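Local structure of serpin-ZX (Arabidopsis thaliana, 3LE2) at residues G219-G224 and I362-D367; F240-A245 and H368-V373; P280-S285 and G386-P391. The protein inhibits proteases such as metacaspase-9, which cleave its reactive center loop and become covalently trapped, and helps control programmed cell death in plants. All coordinates share one frame; numbering follows the deposited sequence. Where two conformers were deposited one is given.

Contact 1. Residues G219-G224 and I362-D367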
ATOM      1  N   GLY A 219      16.990  15.717 -10.160  1.00 28.96           N
ATOM      2  CA  GLY A 219      17.324  14.307 -10.257  1.00 31.85           C
ATOM      3  C   GLY A 219      16.186  13.352 -10.582  1.00 31.81           C
ATOM      4  O   GLY A 219      16.416  12.149 -10.757  1.00 30.11           O
ATOM      5  N   PHE A 220      14.961  13.868 -10.647  1.00 29.31           N
ATOM      6  CA  PHE A 220      13.799  13.017 -10.886  1.00 26.01           C
ATOM      7  C   PHE A 220      12.591  13.800 -11.336  1.00 25.71           C
ATOM      8  O   PHE A 220      12.590  15.022 -11.324  1.00 33.03           O
ATOM      9  CB  PHE A 220      13.437  12.221  -9.633  1.00 20.76           C
ATOM     10  CG  PHE A 220      13.077  13.076  -8.448  1.00 29.60           C
ATOM     11  CD1 PHE A 220      14.069  13.646  -7.652  1.00 28.05           C
ATOM     12  CD2 PHE A 220      11.745  13.306  -8.116  1.00 29.80           C
ATOM     13  CE1 PHE A 220      13.733  14.432  -6.548  1.00 27.04           C
ATOM     14  CE2 PHE A 220      11.406  14.103  -7.011  1.00 26.56           C
ATOM     15  CZ  PHE A 220      12.401  14.650  -6.229  1.00 24.54           C
ATOM     16  N   LYS A 221      11.558  13.076 -11.740  1.00 26.80           N
ATOM     17  CA  LYS A 221      10.292  13.683 -12.093  1.00 29.18           C
ATOM     18  C   LYS A 221       9.142  12.951 -11.422  1.00 28.88           C
ATOM     19  O   LYS A 221       9.279  11.794 -11.012  1.00 22.99           O
ATOM     20  CB  LYS A 221      10.111  13.684 -13.598  1.00 26.43           C
ATOM     21  CG  LYS A 221      11.103  14.563 -14.324  1.00 33.94           C
ATOM     22  CD  LYS A 221      11.057  14.271 -15.811  1.00 38.30           C
ATOM     23  CE  LYS A 221      12.288  14.797 -16.502  1.00 38.31           C
ATOM     24  NZ  LYS A 221      12.170  14.581 -17.969  1.00 41.60           N
ATOM     25  N   VAL A 222       8.014  13.639 -11.286  1.00 25.52           N
ATOM     26  CA  VAL A 222       6.819  13.012 -10.744  1.00 27.98           C
ATOM     27  C   VAL A 222       5.616  13.202 -11.659  1.00 30.55           C
ATOM     28  O   VAL A 222       5.369  14.303 -12.164  1.00 27.98           O
ATOM     29  CB  VAL A 222       6.480  13.535  -9.350  1.00 29.78           C
ATOM     30  CG1 VAL A 222       5.248  12.807  -8.804  1.00 24.06           C
ATOM     31  CG2 VAL A 222       7.673  13.355  -8.423  1.00 27.48           C
ATOM     32  N   LEU A 223       4.890  12.106 -11.887  1.00 28.82           N
ATOM     33  CA  LEU A 223       3.655  12.137 -12.664  1.00 27.09           C
ATOM     34  C   LEU A 223       2.495  11.724 -11.770  1.00 29.32           C
ATOM     35  O   LEU A 223       2.607  10.759 -11.023  1.00 27.34           O
ATOM     36  CB  LEU A 223       3.744  11.201 -13.864  1.00 28.78           C
ATOM     37  CG  LEU A 223       2.402  10.791 -14.481  1.00 29.00           C
ATOM     38  CD1 LEU A 223       1.764  11.931 -15.250  1.00 24.99           C
ATOM     39  CD2 LEU A 223       2.591   9.579 -15.378  1.00 27.12           C
ATOM     40  N   GLY A 224       1.399  12.481 -11.806  1.00 25.70           N
ATOM     41  CA  GLY A 224       0.197  12.094 -11.089  1.00 23.02           C
ATOM     42  C   GLY A 224      -0.879  11.684 -12.079  1.00 24.46           C
ATOM     43  O   GLY A 224      -1.106  12.389 -13.063  1.00 27.28           O
ATOM     44  N   ILE A 362       7.608  19.131 -21.736  1.00 44.55           N
ATOM     45  CA  ILE A 362       8.370  18.292 -20.834  1.00 42.09           C
ATOM     46  C   ILE A 362       8.218  16.833 -21.242  1.00 40.66           C
ATOM     47  O   ILE A 362       7.210  16.449 -21.835  1.00 37.75           O
ATOM     48  CB  ILE A 362       7.888  18.494 -19.379  1.00 35.47           C
ATOM     49  CG1 ILE A 362       8.986  18.159 -18.387  1.00 38.94           C
ATOM     50  CG2 ILE A 362       6.659  17.660 -19.082  1.00 37.07           C
ATOM     51  CD1 ILE A 362       8.514  18.266 -16.972  1.00 45.61           C
ATOM     52  N   ASP A 363       9.236  16.030 -20.953  1.00 41.09           N
ATOM     53  CA  ASP A 363       9.164  14.592 -21.200  1.00 43.66           C
ATOM     54  C   ASP A 363       8.979  13.826 -19.899  1.00 39.79           C
ATOM     55  O   ASP A 363       9.526  14.191 -18.852  1.00 31.73           O
ATOM     56  CB  ASP A 363      10.417  14.067 -21.915  1.00 38.61           C
ATOM     57  CG  ASP A 363      10.541  14.578 -23.343  1.00 44.79           C
ATOM     58  OD1 ASP A 363       9.517  14.961 -23.942  1.00 46.22           O
ATOM     59  OD2 ASP A 363      11.672  14.593 -23.867  1.00 44.99           O
ATOM     60  N   PHE A 364       8.187  12.768 -19.975  1.00 34.88           N
ATOM     61  CA  PHE A 364       8.117  11.807 -18.904  1.00 30.75           C
ATOM     62  C   PHE A 364       8.098  10.433 -19.581  1.00 34.58           C
ATOM     63  O   PHE A 364       7.055   9.959 -20.028  1.00 32.30           O
ATOM     64  CB  PHE A 364       6.876  12.038 -18.043  1.00 23.40           C
ATOM     65  CG  PHE A 364       6.864  11.230 -16.776  1.00 25.57           C
ATOM     66  CD1 PHE A 364       7.345  11.766 -15.592  1.00 26.97           C
ATOM     67  CD2 PHE A 364       6.391   9.924 -16.776  1.00 28.75           C
ATOM     68  CE1 PHE A 364       7.353  11.021 -14.422  1.00 22.81           C
ATOM     69  CE2 PHE A 364       6.384   9.168 -15.612  1.00 27.83           C
ATOM     70  CZ  PHE A 364       6.870   9.721 -14.432  1.00 28.18           C
ATOM     71  N   VAL A 365       9.268   9.819 -19.693  1.00 30.67           N
ATOM     72  CA  VAL A 365       9.389   8.535 -20.381  1.00 36.64           C
ATOM     73  C   VAL A 365       9.872   7.471 -19.405  1.00 31.74           C
ATOM     74  O   VAL A 365      11.043   7.432 -19.042  1.00 30.80           O
ATOM     75  CB  VAL A 365      10.333   8.632 -21.594  1.00 39.07           C
ATOM     76  CG1 VAL A 365      10.546   7.247 -22.234  1.00 35.37           C
ATOM     77  CG2 VAL A 365       9.776   9.631 -22.608  1.00 29.90           C
ATOM     78  N   ALA A 366       8.955   6.627 -18.958  1.00 28.62           N
ATOM     79  CA  ALA A 366       9.257   5.719 -17.865  1.00 30.31           C
ATOM     80  C   ALA A 366       9.773   4.393 -18.405  1.00 35.71           C
ATOM     81  O   ALA A 366       9.154   3.342 -18.222  1.00 33.39           O
ATOM     82  CB  ALA A 366       8.027   5.507 -17.008  1.00 27.19           C
ATOM     83  N   ASP A 367      10.912   4.452 -19.082  1.00 34.02           N
ATOM     84  CA  ASP A 367      11.498   3.270 -19.677  1.00 30.94           C
ATOM     85  C   ASP A 367      12.565   2.693 -18.766  1.00 31.96           C
ATOM     86  O   ASP A 367      13.484   2.016 -19.220  1.00 29.06           O
ATOM     87  CB  ASP A 367      12.099   3.618 -21.035  1.00 31.02           C
ATOM     88  CG  ASP A 367      13.231   4.610 -20.926  1.00 37.88           C
ATOM     89  OD1 ASP A 367      13.461   5.147 -19.820  1.00 35.09           O
ATOM     90  OD2 ASP A 367      13.901   4.859 -21.947  1.00 39.73           O
TER
HETATM   91  O   HOH W   1      12.066  16.803 -19.997  1.00 41.34           O
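Leu223 lies over one face of the Phe364 ring. Its CB is 3.6 Å from the centroid of the Phe364 ring and 17° off the ring normal, a CH-pi contact. The CB is displaced toward the rim, and its closest ring atom is Phe364 CZ, at 3.5 Å from Leu223 CB. Farther out, Leu223 CD2 reaches Phe364 CE2 at 3.8 Å. Lys221 CB comes to Phe364 CD1 at 3.9 Å, from an oblique direction. The ring therefore spans the side chains of Lys221 and Leu223. Phe364 gets there because its CG is anti to the backbone N (chi1 -170°), which sends the ring across toward strand 220-226.

The polar part is next to it. The Lys221 chain runs extended beyond CG, and NZ donates to Asp363 O at 2.8 Å. The amine stands above the carbonyl plane rather than on a lone pair. A water accepts from Lys221 NZ at 3.0 Å and from Asp363 N at 3.1 Å. One amine thus engages both backbone polar groups of Asp363, one directly and one through water.

The Asp363 carboxylate is held by other partners. It forms a salt bridge with Arg275 and accepts a hydrogen bond from the backbone N of Glu276. Around the apolar part, Phe364 also packs on Val214, Phe240, Leu242 and Ile279.

The two short strands cross at 83°, with axes 8.5 Å apart, and no backbone hydrogen bond joins them. They meet as stacked layers. Strand 361-365 begins in the reactive center loop region and pairs in parallel with strand 271-274. This is the serpin packing of the first strand of sheet C, in which the reactive center loop ends, against the second strand of sheet B.

Contact 2. Residues F240-A245 and H368-V373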
ATOM      1  N   PHE A 240       3.945   8.497  -9.938  1.00 25.02           N
ATOM      2  CA  PHE A 240       5.128   7.832 -10.475  1.00 31.54           C
ATOM      3  C   PHE A 240       6.332   8.706 -10.184  1.00 29.98           C
ATOM      4  O   PHE A 240       6.337   9.880 -10.544  1.00 22.99           O
ATOM      5  CB  PHE A 240       5.006   7.649 -11.987  1.00 31.48           C
ATOM      6  CG  PHE A 240       3.828   6.815 -12.410  1.00 28.53           C
ATOM      7  CD1 PHE A 240       4.014   5.550 -12.933  1.00 28.24           C
ATOM      8  CD2 PHE A 240       2.534   7.304 -12.288  1.00 29.44           C
ATOM      9  CE1 PHE A 240       2.941   4.780 -13.326  1.00 25.93           C
ATOM     10  CE2 PHE A 240       1.454   6.540 -12.677  1.00 34.79           C
ATOM     11  CZ  PHE A 240       1.659   5.275 -13.196  1.00 31.73           C
ATOM     12  N   TYR A 241       7.333   8.129  -9.521  1.00 28.37           N
ATOM     13  CA  TYR A 241       8.556   8.837  -9.195  1.00 26.03           C
ATOM     14  C   TYR A 241       9.687   8.255 -10.015  1.00 28.00           C
ATOM     15  O   TYR A 241      10.166   7.149  -9.742  1.00 29.78           O
ATOM     16  CB  TYR A 241       8.859   8.762  -7.697  1.00 22.38           C
ATOM     17  CG  TYR A 241       7.690   9.200  -6.848  1.00 25.52           C
ATOM     18  CD1 TYR A 241       7.673  10.456  -6.218  1.00 33.58           C
ATOM     19  CD2 TYR A 241       6.591   8.365  -6.680  1.00 26.99           C
ATOM     20  CE1 TYR A 241       6.578  10.856  -5.438  1.00 30.55           C
ATOM     21  CE2 TYR A 241       5.502   8.749  -5.910  1.00 29.32           C
ATOM     22  CZ  TYR A 241       5.495   9.984  -5.293  1.00 30.16           C
ATOM     23  OH  TYR A 241       4.394  10.324  -4.541  1.00 27.81           O
ATOM     24  N   LEU A 242      10.111   9.029 -11.010  1.00 26.76           N
ATOM     25  CA  LEU A 242      11.027   8.577 -12.043  1.00 26.19           C
ATOM     26  C   LEU A 242      12.407   9.243 -11.956  1.00 27.02           C
ATOM     27  O   LEU A 242      12.560  10.408 -12.293  1.00 27.89           O
ATOM     28  CB  LEU A 242      10.394   8.860 -13.403  1.00 21.84           C
ATOM     29  CG  LEU A 242      11.064   8.335 -14.672  1.00 32.93           C
ATOM     30  CD1 LEU A 242      11.026   6.821 -14.698  1.00 28.20           C
ATOM     31  CD2 LEU A 242      10.379   8.914 -15.910  1.00 24.78           C
ATOM     32  N   PRO A 243      13.427   8.492 -11.514  1.00 29.94           N
ATOM     33  CA  PRO A 243      14.793   9.027 -11.486  1.00 22.38           C
ATOM     34  C   PRO A 243      15.219   9.429 -12.888  1.00 27.40           C
ATOM     35  O   PRO A 243      14.753   8.817 -13.846  1.00 27.74           O
ATOM     36  CB  PRO A 243      15.632   7.826 -11.050  1.00 24.66           C
ATOM     37  CG  PRO A 243      14.674   6.881 -10.421  1.00 26.81           C
ATOM     38  CD  PRO A 243      13.382   7.071 -11.137  1.00 26.48           C
ATOM     39  N   ASP A 244      16.080  10.434 -13.012  1.00 26.19           N
ATOM     40  CA  ASP A 244      16.637  10.778 -14.315  1.00 31.67           C
ATOM     41  C   ASP A 244      17.486   9.619 -14.832  1.00 33.67           C
ATOM     42  O   ASP A 244      17.407   9.263 -16.006  1.00 34.43           O
ATOM     43  CB  ASP A 244      17.482  12.058 -14.231  1.00 30.62           C
ATOM     44  CG  ASP A 244      16.644  13.293 -13.894  1.00 34.53           C
ATOM     45  OD1 ASP A 244      15.400  13.202 -13.928  1.00 33.76           O
ATOM     46  OD2 ASP A 244      17.226  14.352 -13.598  1.00 34.49           O
ATOM     47  N   ALA A 245      18.291   9.030 -13.948  1.00 29.47           N
ATOM     48  CA  ALA A 245      19.179   7.922 -14.325  1.00 35.35           C
ATOM     49  C   ALA A 245      18.477   6.550 -14.344  1.00 34.22           C
ATOM     50  O   ALA A 245      17.666   6.232 -13.464  1.00 32.02           O
ATOM     51  CB  ALA A 245      20.416   7.891 -13.409  1.00 28.47           C
ATOM     52  N   HIS A 368      12.451   2.983 -17.475  1.00 32.86           N
ATOM     53  CA  HIS A 368      13.353   2.413 -16.485  1.00 29.87           C
ATOM     54  C   HIS A 368      12.653   2.443 -15.130  1.00 30.35           C
ATOM     55  O   HIS A 368      11.581   3.026 -15.016  1.00 28.25           O
ATOM     56  CB  HIS A 368      14.689   3.156 -16.467  1.00 29.64           C
ATOM     57  CG  HIS A 368      14.554   4.639 -16.334  1.00 34.50           C
ATOM     58  ND1 HIS A 368      14.161   5.447 -17.381  1.00 35.22           N
ATOM     59  CD2 HIS A 368      14.774   5.465 -15.282  1.00 35.34           C
ATOM     60  CE1 HIS A 368      14.135   6.706 -16.980  1.00 25.16           C
ATOM     61  NE2 HIS A 368      14.505   6.745 -15.711  1.00 29.60           N
ATOM     62  N   PRO A 369      13.229   1.779 -14.114  1.00 30.97           N
ATOM     63  CA  PRO A 369      12.544   1.625 -12.820  1.00 31.62           C
ATOM     64  C   PRO A 369      12.138   2.920 -12.119  1.00 29.41           C
ATOM     65  O   PRO A 369      12.896   3.884 -12.049  1.00 29.41           O
ATOM     66  CB  PRO A 369      13.558   0.848 -11.980  1.00 24.37           C
ATOM     67  CG  PRO A 369      14.276   0.019 -13.005  1.00 31.13           C
ATOM     68  CD  PRO A 369      14.437   0.944 -14.187  1.00 26.73           C
ATOM     69  N   PHE A 370      10.921   2.905 -11.588  1.00 30.95           N
ATOM     70  CA  PHE A 370      10.340   4.052 -10.921  1.00 30.51           C
ATOM     71  C   PHE A 370       9.594   3.590  -9.681  1.00 32.51           C
ATOM     72  O   PHE A 370       9.274   2.404  -9.556  1.00 27.31           O
ATOM     73  CB  PHE A 370       9.396   4.806 -11.867  1.00 28.59           C
ATOM     74  CG  PHE A 370       8.378   3.926 -12.579  1.00 24.93           C
ATOM     75  CD1 PHE A 370       8.682   3.333 -13.797  1.00 24.07           C
ATOM     76  CD2 PHE A 370       7.104   3.752 -12.063  1.00 22.34           C
ATOM     77  CE1 PHE A 370       7.745   2.537 -14.475  1.00 24.78           C
ATOM     78  CE2 PHE A 370       6.156   2.959 -12.734  1.00 25.19           C
ATOM     79  CZ  PHE A 370       6.480   2.355 -13.947  1.00 23.14           C
ATOM     80  N   LEU A 371       9.346   4.518  -8.760  1.00 25.75           N
ATOM     81  CA  LEU A 371       8.527   4.224  -7.598  1.00 23.53           C
ATOM     82  C   LEU A 371       7.084   4.522  -7.907  1.00 25.21           C
ATOM     83  O   LEU A 371       6.778   5.275  -8.829  1.00 24.64           O
ATOM     84  CB  LEU A 371       8.939   5.055  -6.386  1.00 21.13           C
ATOM     85  CG  LEU A 371      10.219   4.635  -5.679  1.00 40.81           C
ATOM     86  CD1 LEU A 371      10.544   5.624  -4.580  1.00 35.89           C
ATOM     87  CD2 LEU A 371      10.074   3.208  -5.129  1.00 30.66           C
ATOM     88  N   LEU A 372       6.199   3.906  -7.128  0.59 26.46           N
ATOM     89  CA  LEU A 372       4.759   4.065  -7.263  0.59 26.55           C
ATOM     90  C   LEU A 372       4.166   4.382  -5.909  0.59 24.89           C
ATOM     91  O   LEU A 372       4.556   3.787  -4.901  0.59 25.16           O
ATOM     92  CB  LEU A 372       4.116   2.760  -7.739  0.59 29.61           C
ATOM     93  CG  LEU A 372       4.302   2.294  -9.176  0.59 32.27           C
ATOM     94  CD1 LEU A 372       3.521   1.002  -9.375  0.59 25.84           C
ATOM     95  CD2 LEU A 372       3.835   3.373 -10.129  0.59 24.51           C
ATOM     96  N   VAL A 373       3.202   5.297  -5.890  1.00 23.79           N
ATOM     97  CA  VAL A 373       2.448   5.599  -4.675  1.00 23.95           C
ATOM     98  C   VAL A 373       0.971   5.855  -5.023  1.00 26.35           C
ATOM     99  O   VAL A 373       0.662   6.609  -5.942  1.00 24.73           O
ATOM    100  CB  VAL A 373       3.043   6.818  -3.910  1.00 28.82           C
ATOM    101  CG1 VAL A 373       2.181   7.179  -2.705  1.00 23.95           C
ATOM    102  CG2 VAL A 373       4.480   6.530  -3.475  1.00 23.96           C
TER
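Tyr241 and Leu371 form the backbone ladder of this contact, as an antiparallel hydrogen-bonded pair. Tyr241 N donates to Leu371 O at 3.0 Å, and Leu371 N donates to Tyr241 O at 2.9 Å. Phe240 and Leu372 follow as a non-hydrogen-bonded pair.

A side-chain hydrogen bond extends the ladder past the strand end. His368 NE2 donates to Pro243 O at 2.8 Å, nearly straight at 168°. The oxygen lies in the imidazole plane. His368 CG sits between the backbone N and the carbonyl carbon (chi1 52°), and this brings the ring edge to the carbonyl of Pro243. On the other side of the ring, His368 ND1 is hydrogen-bonded to Asp367 OD1.

A CH-pi contact comes from Leu242. Its CD1 lies over one face of the His368 ring, 3.9 Å from the centroid of that ring.

Apolar contacts fill both faces. The Phe240 and Phe370 side chains run side by side. Their ring planes meet at 42°, and Phe240 CD1 is 3.4 Å from Phe370 CE2. Tyr241 and Leu371 occupy the other face of the sheet, where their CB atoms touch. There Tyr241 CE2 meets Val373 CG2 at 3.4 Å. Helix 249-258 covers Leu371 on this face, while Pro280 and Phe282 pack on Phe370 on the other.

The contact joins two central strands of serpin sheet B. Its chemistry implies a buried apolar core on both faces of the sheet, with one polar clamp at the end. The imidazole is bonded at both nitrogens, which fixes its rotation. With NE2 donating and ND1 beside a carboxylate, the ring is probably polarised and may carry a positive charge.

Contact 3. Residues P280-S285 and G386-P391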
ATOM      1  N   PRO A 280       4.839   2.394 -19.115  1.00 25.93           N
ATOM      2  CA  PRO A 280       4.690   0.951 -19.349  1.00 26.97           C
ATOM      3  C   PRO A 280       3.441   0.401 -18.692  1.00 30.26           C
ATOM      4  O   PRO A 280       3.108   0.814 -17.574  1.00 30.50           O
ATOM      5  CB  PRO A 280       5.920   0.363 -18.657  1.00 34.12           C
ATOM      6  CG  PRO A 280       6.261   1.356 -17.591  1.00 30.66           C
ATOM      7  CD  PRO A 280       5.987   2.692 -18.239  1.00 23.84           C
ATOM      8  N   LYS A 281       2.753  -0.518 -19.368  1.00 29.50           N
ATOM      9  CA  LYS A 281       1.694  -1.273 -18.708  1.00 29.12           C
ATOM     10  C   LYS A 281       2.369  -2.191 -17.709  1.00 27.93           C
ATOM     11  O   LYS A 281       3.535  -2.549 -17.895  1.00 31.96           O
ATOM     12  CB  LYS A 281       0.917  -2.125 -19.719  1.00 33.26           C
ATOM     13  CG  LYS A 281       0.133  -1.328 -20.740  1.00 39.79           C
ATOM     14  CD  LYS A 281      -0.672  -2.225 -21.668  1.00 35.34           C
ATOM     15  CE  LYS A 281      -1.920  -2.785 -20.986  1.00 38.17           C
ATOM     16  NZ  LYS A 281      -2.595  -3.804 -21.845  1.00 39.94           N
ATOM     17  N   PHE A 282       1.655  -2.577 -16.658  1.00 30.51           N
ATOM     18  CA  PHE A 282       2.110  -3.665 -15.786  1.00 28.85           C
ATOM     19  C   PHE A 282       0.960  -4.217 -14.948  1.00 30.12           C
ATOM     20  O   PHE A 282      -0.040  -3.548 -14.729  1.00 27.81           O
ATOM     21  CB  PHE A 282       3.266  -3.216 -14.884  1.00 26.96           C
ATOM     22  CG  PHE A 282       2.975  -1.964 -14.108  1.00 31.01           C
ATOM     23  CD1 PHE A 282       3.222  -0.706 -14.665  1.00 34.72           C
ATOM     24  CD2 PHE A 282       2.458  -2.031 -12.823  1.00 33.43           C
ATOM     25  CE1 PHE A 282       2.959   0.469 -13.940  1.00 24.63           C
ATOM     26  CE2 PHE A 282       2.195  -0.859 -12.092  1.00 30.28           C
ATOM     27  CZ  PHE A 282       2.450   0.380 -12.656  1.00 30.60           C
ATOM     28  N   LYS A 283       1.105  -5.454 -14.492  1.00 32.95           N
ATOM     29  CA  LYS A 283       0.083  -6.083 -13.669  1.00 36.42           C
ATOM     30  C   LYS A 283       0.751  -7.137 -12.814  1.00 38.78           C
ATOM     31  O   LYS A 283       1.358  -8.065 -13.341  1.00 32.07           O
ATOM     32  CB  LYS A 283      -0.990  -6.746 -14.537  1.00 35.66           C
ATOM     33  CG  LYS A 283      -2.141  -7.342 -13.742  1.00 38.20           C
ATOM     34  CD  LYS A 283      -3.137  -8.088 -14.637  1.00 29.81           C
ATOM     35  CE  LYS A 283      -4.443  -8.361 -13.893  1.00 45.31           C
ATOM     36  NZ  LYS A 283      -5.476  -9.050 -14.740  1.00 50.06           N
ATOM     37  N   PHE A 284       0.654  -6.992 -11.495  1.00 28.42           N
ATOM     38  CA  PHE A 284       1.245  -7.979 -10.611  1.00 25.99           C
ATOM     39  C   PHE A 284       0.686  -7.946  -9.198  1.00 32.34           C
ATOM     40  O   PHE A 284       0.054  -6.973  -8.782  1.00 40.25           O
ATOM     41  CB  PHE A 284       2.770  -7.847 -10.584  1.00 25.57           C
ATOM     42  CG  PHE A 284       3.260  -6.548 -10.004  1.00 35.48           C
ATOM     43  CD1 PHE A 284       3.470  -5.446 -10.820  1.00 26.54           C
ATOM     44  CD2 PHE A 284       3.518  -6.433  -8.640  1.00 29.57           C
ATOM     45  CE1 PHE A 284       3.937  -4.242 -10.283  1.00 38.12           C
ATOM     46  CE2 PHE A 284       3.971  -5.233  -8.096  1.00 29.24           C
ATOM     47  CZ  PHE A 284       4.191  -4.139  -8.916  1.00 27.32           C
ATOM     48  N   SER A 285       0.918  -9.026  -8.464  1.00 25.87           N
ATOM     49  CA  SER A 285       0.559  -9.072  -7.064  1.00 30.72           C
ATOM     50  C   SER A 285       1.839  -9.275  -6.258  1.00 34.10           C
ATOM     51  O   SER A 285       2.891  -9.609  -6.803  1.00 25.61           O
ATOM     52  CB  SER A 285      -0.427 -10.206  -6.800  1.00 33.98           C
ATOM     53  OG  SER A 285       0.224 -11.459  -6.929  1.00 36.08           O
ATOM     54  N   GLY A 386       5.003   1.058  -4.052  1.00 28.08           N
ATOM     55  CA  GLY A 386       5.577  -0.023  -4.833  1.00 25.21           C
ATOM     56  C   GLY A 386       6.737   0.420  -5.704  1.00 29.19           C
ATOM     57  O   GLY A 386       7.057   1.611  -5.802  1.00 25.87           O
ATOM     58  N   GLN A 387       7.372  -0.549  -6.339  1.00 23.65           N
ATOM     59  CA  GLN A 387       8.389  -0.260  -7.330  1.00 23.53           C
ATOM     60  C   GLN A 387       8.141  -1.150  -8.532  1.00 31.03           C
ATOM     61  O   GLN A 387       7.835  -2.332  -8.378  1.00 30.14           O
ATOM     62  CB  GLN A 387       9.783  -0.510  -6.768  1.00 22.89           C
ATOM     63  CG  GLN A 387      10.202  -1.972  -6.625  1.00 23.14           C
ATOM     64  CD  GLN A 387      11.682  -2.077  -6.309  1.00 32.75           C
ATOM     65  OE1 GLN A 387      12.327  -1.067  -6.010  1.00 26.53           O
ATOM     66  NE2 GLN A 387      12.238  -3.290  -6.393  1.00 30.39           N
ATOM     67  N   VAL A 388       8.246  -0.565  -9.721  1.00 31.98           N
ATOM     68  CA  VAL A 388       8.179  -1.308 -10.974  1.00 27.20           C
ATOM     69  C   VAL A 388       9.597  -1.382 -11.510  1.00 29.19           C
ATOM     70  O   VAL A 388      10.158  -0.373 -11.954  1.00 28.54           O
ATOM     71  CB  VAL A 388       7.253  -0.606 -12.002  1.00 28.33           C
ATOM     72  CG1 VAL A 388       7.175  -1.398 -13.292  1.00 25.05           C
ATOM     73  CG2 VAL A 388       5.859  -0.432 -11.423  1.00 28.00           C
ATOM     74  N   VAL A 389      10.200  -2.564 -11.412  1.00 35.35           N
ATOM     75  CA  VAL A 389      11.564  -2.771 -11.899  1.00 30.94           C
ATOM     76  C   VAL A 389      11.567  -3.651 -13.136  1.00 26.17           C
ATOM     77  O   VAL A 389      12.568  -3.735 -13.836  1.00 37.95           O
ATOM     78  CB  VAL A 389      12.500  -3.371 -10.817  1.00 29.35           C
ATOM     79  CG1 VAL A 389      12.752  -2.354  -9.694  1.00 24.77           C
ATOM     80  CG2 VAL A 389      11.930  -4.679 -10.262  1.00 22.46           C
ATOM     81  N   ASP A 390      10.438  -4.295 -13.407  1.00 29.47           N
ATOM     82  CA  ASP A 390      10.291  -5.139 -14.589  1.00 27.25           C
ATOM     83  C   ASP A 390       8.817  -5.283 -14.946  1.00 28.43           C
ATOM     84  O   ASP A 390       8.111  -6.079 -14.338  1.00 30.03           O
ATOM     85  CB  ASP A 390      10.913  -6.516 -14.339  1.00 30.03           C
ATOM     86  CG  ASP A 390      10.588  -7.518 -15.435  1.00 37.35           C
ATOM     87  OD1 ASP A 390       9.949  -7.148 -16.450  1.00 37.63           O
ATOM     88  OD2 ASP A 390      10.968  -8.689 -15.270  1.00 42.43           O
ATOM     89  N   PRO A 391       8.360  -4.518 -15.951  1.00 27.62           N
ATOM     90  CA  PRO A 391       6.962  -4.440 -16.386  1.00 26.35           C
ATOM     91  C   PRO A 391       6.459  -5.760 -16.946  1.00 33.03           C
ATOM     92  O   PRO A 391       5.246  -5.947 -17.034  1.00 31.02           O
ATOM     93  CB  PRO A 391       7.001  -3.442 -17.540  1.00 28.71           C
ATOM     94  CG  PRO A 391       8.366  -2.894 -17.577  1.00 39.19           C
ATOM     95  CD  PRO A 391       9.265  -3.831 -16.881  1.00 26.19           C
TER
HETATM   96  O   HOH W   2       3.714  -5.489 -19.433  1.00 30.12           O
HETATM   97  O   HOH W   3       3.619  -6.588 -15.072  1.00 34.44           O
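Phe282 offers a ring face to Val388. Val388 CG2 sits above the centre of the Phe282 ring, 3.7 Å from the centroid and 12° off the normal. This is a CH-pi contact in which one methyl meets the whole ring rather than one corner. The Val388 CG1 branch is anti to the backbone N (chi1 -179°), which leaves CG2 beside that N as the branch that touches. The same methyl also meets Phe284, but there it lies at the ring edge, near the plane, with Phe284 CE1 at 4.4 Å from Val388 CG2. Phe284 CZ approaches Gln387 O obliquely at 4.1 Å.

Pro391 packs at the other end. Its CB is 4.1 Å from Pro280 CB and 3.6 Å from Lys281 O. No direct hydrogen bond crosses the contact, but water supplies polar links. One water accepts from Lys283 N at 2.8 Å. A second water lies 2.9 Å from Pro391 O, with a weak approach to Lys281 O. Both waters gather at Pro391 O.

Segment 280-285 lies on strand 277-289, which pairs with strand 326-335 in serpin sheet A. Segment 386-391 carries the end of strand 382-388, the fifth of sheet B, and the loop after it. Asn32 binds the backbone of Val389 and Asp390 and holds that loop. Phe370 and Leu372 of strand 370-376 also pack on Val388, so the contact lies in the hydrophobic layer between sheets A and B.

All three contacts are largely buried and involve serpin sheet B. Contact 2 lies within that sheet, so backbone ladder bonds and packing on both faces dominate. Contacts 1 and 3 link it to other sheets, contact 1 to sheet C and contact 3 to sheet A. Both rely on a methylene or methyl over a phenylalanine ring, with water at the polar side. Contact 1 lies farthest from the chain centre and adds a lysine bond. Contacts 1 and 2 share the pairing of strands 220-226 and 236-243, and contacts 2 and 3 that of 370-376 and 382-388. Ala366 also touches Pro280, joining contacts 1 and 3.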